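Local atomic coordinates of histone fold protein (Methanopyrus kandleri, PDB entry 1F1E), a protein that is an archaeal histone with two histone folds in one chain, which pairs with a second copy and probably binds DNA. Residues A[58-63]-A[105-110]. Numbering follows the deposited sequence.
Sequences LMEEHL and VDLYNK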
loop_
_atom_site.group_PDB
_atom_site.type_symbol
_atom_site.label_atom_id
_atom_site.label_comp_id
_atom_site.label_asym_id
_atom_site.label_seq_id
_atom_site.Cartn_x
_atom_site.Cartn_y
_atom_site.Cartn_z
ATOM N N LEU A 58 -3.437 -20.645 -4.209
ATOM C CA LEU A 58 -3.923 -19.412 -3.569
ATOM C C LEU A 58 -5.127 -19.765 -2.744
ATOM O O LEU A 58 -6.050 -20.456 -3.177
ATOM C CB LEU A 58 -4.339 -18.382 -4.622
ATOM C CG LEU A 58 -4.579 -16.948 -4.145
ATOM C CD1 LEU A 58 -3.269 -16.273 -3.757
ATOM C CD2 LEU A 58 -5.278 -16.147 -5.232
HETATM N N MSE A 59 -5.241 -19.391 -1.504
HETATM C CA MSE A 59 -6.181 -19.530 -0.442
HETATM C C MSE A 59 -6.599 -18.164 0.109
HETATM O O MSE A 59 -5.994 -17.151 -0.127
HETATM C CB MSE A 59 -5.699 -20.454 0.651
HETATM C CG MSE A 59 -4.840 -21.623 0.148
HETATM SE SE MSE A 59 -5.853 -22.975 -0.456
HETATM C CE MSE A 59 -6.706 -23.511 1.014
ATOM N N GLU A 60 -7.725 -18.264 0.817
ATOM C CA GLU A 60 -8.280 -17.080 1.400
ATOM C C GLU A 60 -7.266 -16.240 2.193
ATOM O O GLU A 60 -7.233 -15.019 2.071
ATOM C CB GLU A 60 -9.391 -17.455 2.337
ATOM C CG GLU A 60 -10.741 -17.248 1.801
ATOM C CD GLU A 60 -11.765 -17.497 2.885
ATOM O OE1 GLU A 60 -12.908 -17.359 2.454
ATOM O OE2 GLU A 60 -11.523 -17.816 4.034
ATOM N N GLU A 61 -6.469 -16.984 2.960
ATOM C CA GLU A 61 -5.557 -16.325 3.914
ATOM C C GLU A 61 -4.609 -15.421 3.131
ATOM O O GLU A 61 -4.155 -14.399 3.599
ATOM C CB GLU A 61 -4.760 -17.274 4.808
ATOM C CG GLU A 61 -5.456 -18.526 5.328
ATOM C CD GLU A 61 -5.814 -19.534 4.238
ATOM N N HIS A 62 -4.269 -15.761 1.860
ATOM C CA HIS A 62 -3.398 -14.863 1.126
ATOM C C HIS A 62 -4.053 -13.514 0.791
ATOM O O HIS A 62 -3.386 -12.459 0.886
ATOM C CB HIS A 62 -2.982 -15.549 -0.181
ATOM C CG HIS A 62 -2.335 -16.830 0.221
ATOM N ND1 HIS A 62 -2.450 -17.911 -0.566
ATOM C CD2 HIS A 62 -1.597 -17.236 1.254
ATOM C CE1 HIS A 62 -1.830 -18.960 -0.072
ATOM N NE2 HIS A 62 -1.267 -18.569 1.100
ATOM N N LEU A 63 -5.339 -13.570 0.440
ATOM C CA LEU A 63 -5.994 -12.316 0.135
ATOM C C LEU A 63 -6.328 -11.539 1.402
ATOM O O LEU A 63 -6.325 -10.317 1.369
ATOM C CB LEU A 63 -7.275 -12.602 -0.641
ATOM C CG LEU A 63 -7.202 -13.083 -2.077
ATOM C CD1 LEU A 63 -6.267 -12.213 -2.898
ATOM C CD2 LEU A 63 -6.840 -14.538 -2.162
ATOM N N VAL A 105 -10.605 -17.092 -4.801
ATOM C CA VAL A 105 -11.154 -16.285 -5.904
ATOM C C VAL A 105 -12.236 -15.353 -5.396
ATOM O O VAL A 105 -12.231 -14.182 -5.764
ATOM C CB VAL A 105 -11.614 -17.196 -7.036
ATOM C CG1 VAL A 105 -12.281 -16.380 -8.124
ATOM C CG2 VAL A 105 -10.422 -18.005 -7.571
ATOM N N ASP A 106 -13.144 -15.859 -4.573
ATOM C CA ASP A 106 -14.187 -15.002 -4.094
ATOM C C ASP A 106 -13.631 -13.873 -3.239
ATOM O O ASP A 106 -14.203 -12.766 -3.288
ATOM C CB ASP A 106 -15.169 -15.818 -3.259
ATOM C CG ASP A 106 -16.023 -16.759 -4.021
ATOM O OD1 ASP A 106 -16.035 -16.653 -5.262
ATOM O OD2 ASP A 106 -16.733 -17.561 -3.369
ATOM N N LEU A 107 -12.640 -14.154 -2.423
ATOM C CA LEU A 107 -12.101 -13.070 -1.572
ATOM C C LEU A 107 -11.323 -12.081 -2.405
ATOM O O LEU A 107 -11.402 -10.876 -2.093
ATOM C CB LEU A 107 -11.355 -13.637 -0.366
ATOM C CG LEU A 107 -10.911 -12.544 0.631
ATOM C CD1 LEU A 107 -12.061 -11.717 1.136
ATOM C CD2 LEU A 107 -10.204 -13.297 1.756
ATOM N N TYR A 108 -10.616 -12.511 -3.433
ATOM C CA TYR A 108 -9.993 -11.550 -4.362
ATOM C C TYR A 108 -11.048 -10.655 -4.999
ATOM O O TYR A 108 -10.892 -9.421 -5.086
ATOM C CB TYR A 108 -9.240 -12.346 -5.410
ATOM C CG TYR A 108 -8.759 -11.438 -6.527
ATOM C CD1 TYR A 108 -7.728 -10.537 -6.346
ATOM C CD2 TYR A 108 -9.359 -11.454 -7.743
ATOM C CE1 TYR A 108 -7.342 -9.732 -7.393
ATOM C CE2 TYR A 108 -9.003 -10.656 -8.806
ATOM C CZ TYR A 108 -7.963 -9.762 -8.604
ATOM O OH TYR A 108 -7.613 -8.983 -9.637
ATOM N N ASN A 109 -12.162 -11.275 -5.445
ATOM C CA ASN A 109 -13.251 -10.501 -6.010
ATOM C C ASN A 109 -13.814 -9.501 -5.001
ATOM O O ASN A 109 -13.928 -8.303 -5.342
ATOM C CB ASN A 109 -14.326 -11.492 -6.479
ATOM C CG ASN A 109 -15.165 -11.000 -7.617
ATOM O OD1 ASN A 109 -15.104 -9.879 -8.076
ATOM N ND2 ASN A 109 -15.990 -11.948 -8.080
ATOM N N LYS A 110 -14.091 -9.942 -3.788
ATOM C CA LYS A 110 -14.569 -8.976 -2.778
ATOM C C LYS A 110 -13.559 -7.901 -2.498
ATOM O O LYS A 110 -13.925 -6.751 -2.314
ATOM C CB LYS A 110 -14.871 -9.745 -1.472
ATOM C CG LYS A 110 -16.142 -10.559 -1.567
ATOM C CD LYS A 110 -16.420 -11.241 0.017
#
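E60 and L107 meet at the start of helix 60-70, where methyl CD2 of L107 sits 3.4 Å from the backbone O of E60. The same methyl lies against the aliphatic part of the glutamate, 4.0 Å from CG of E60, and the two side chains cross at about a right angle. With CG of L107 anti to the backbone N (chi1 -174°), the leucine reaches across to the first turn of the other helix; V75 of a loop also touches it. Three residues further on, L63 packs between L107 and the backbone of Y108. Its CB packs 3.8 Å from CD2 of L107, while its CG rests 3.7 Å from the backbone N of Y108. The branch CD1 of L63 runs on to CB of Y108, 3.9 Å away, and reaches the edge of the tyrosine ring near its plane. An alanine here, lacking CG and both methyls, would probably open a gap beside the backbone N and CB of Y108. The tyrosine hydroxyl lies at helix 25-51, where OH of Y108 hydrogen-bonds to the backbone O of A39, and A46 of that long helix also packs on L63. No hydrogen bond spans the two segments; apolar packing joins the closing helix of the first histone fold to the long central helix of the second, the intramolecular counterpart of a histone handshake dimer.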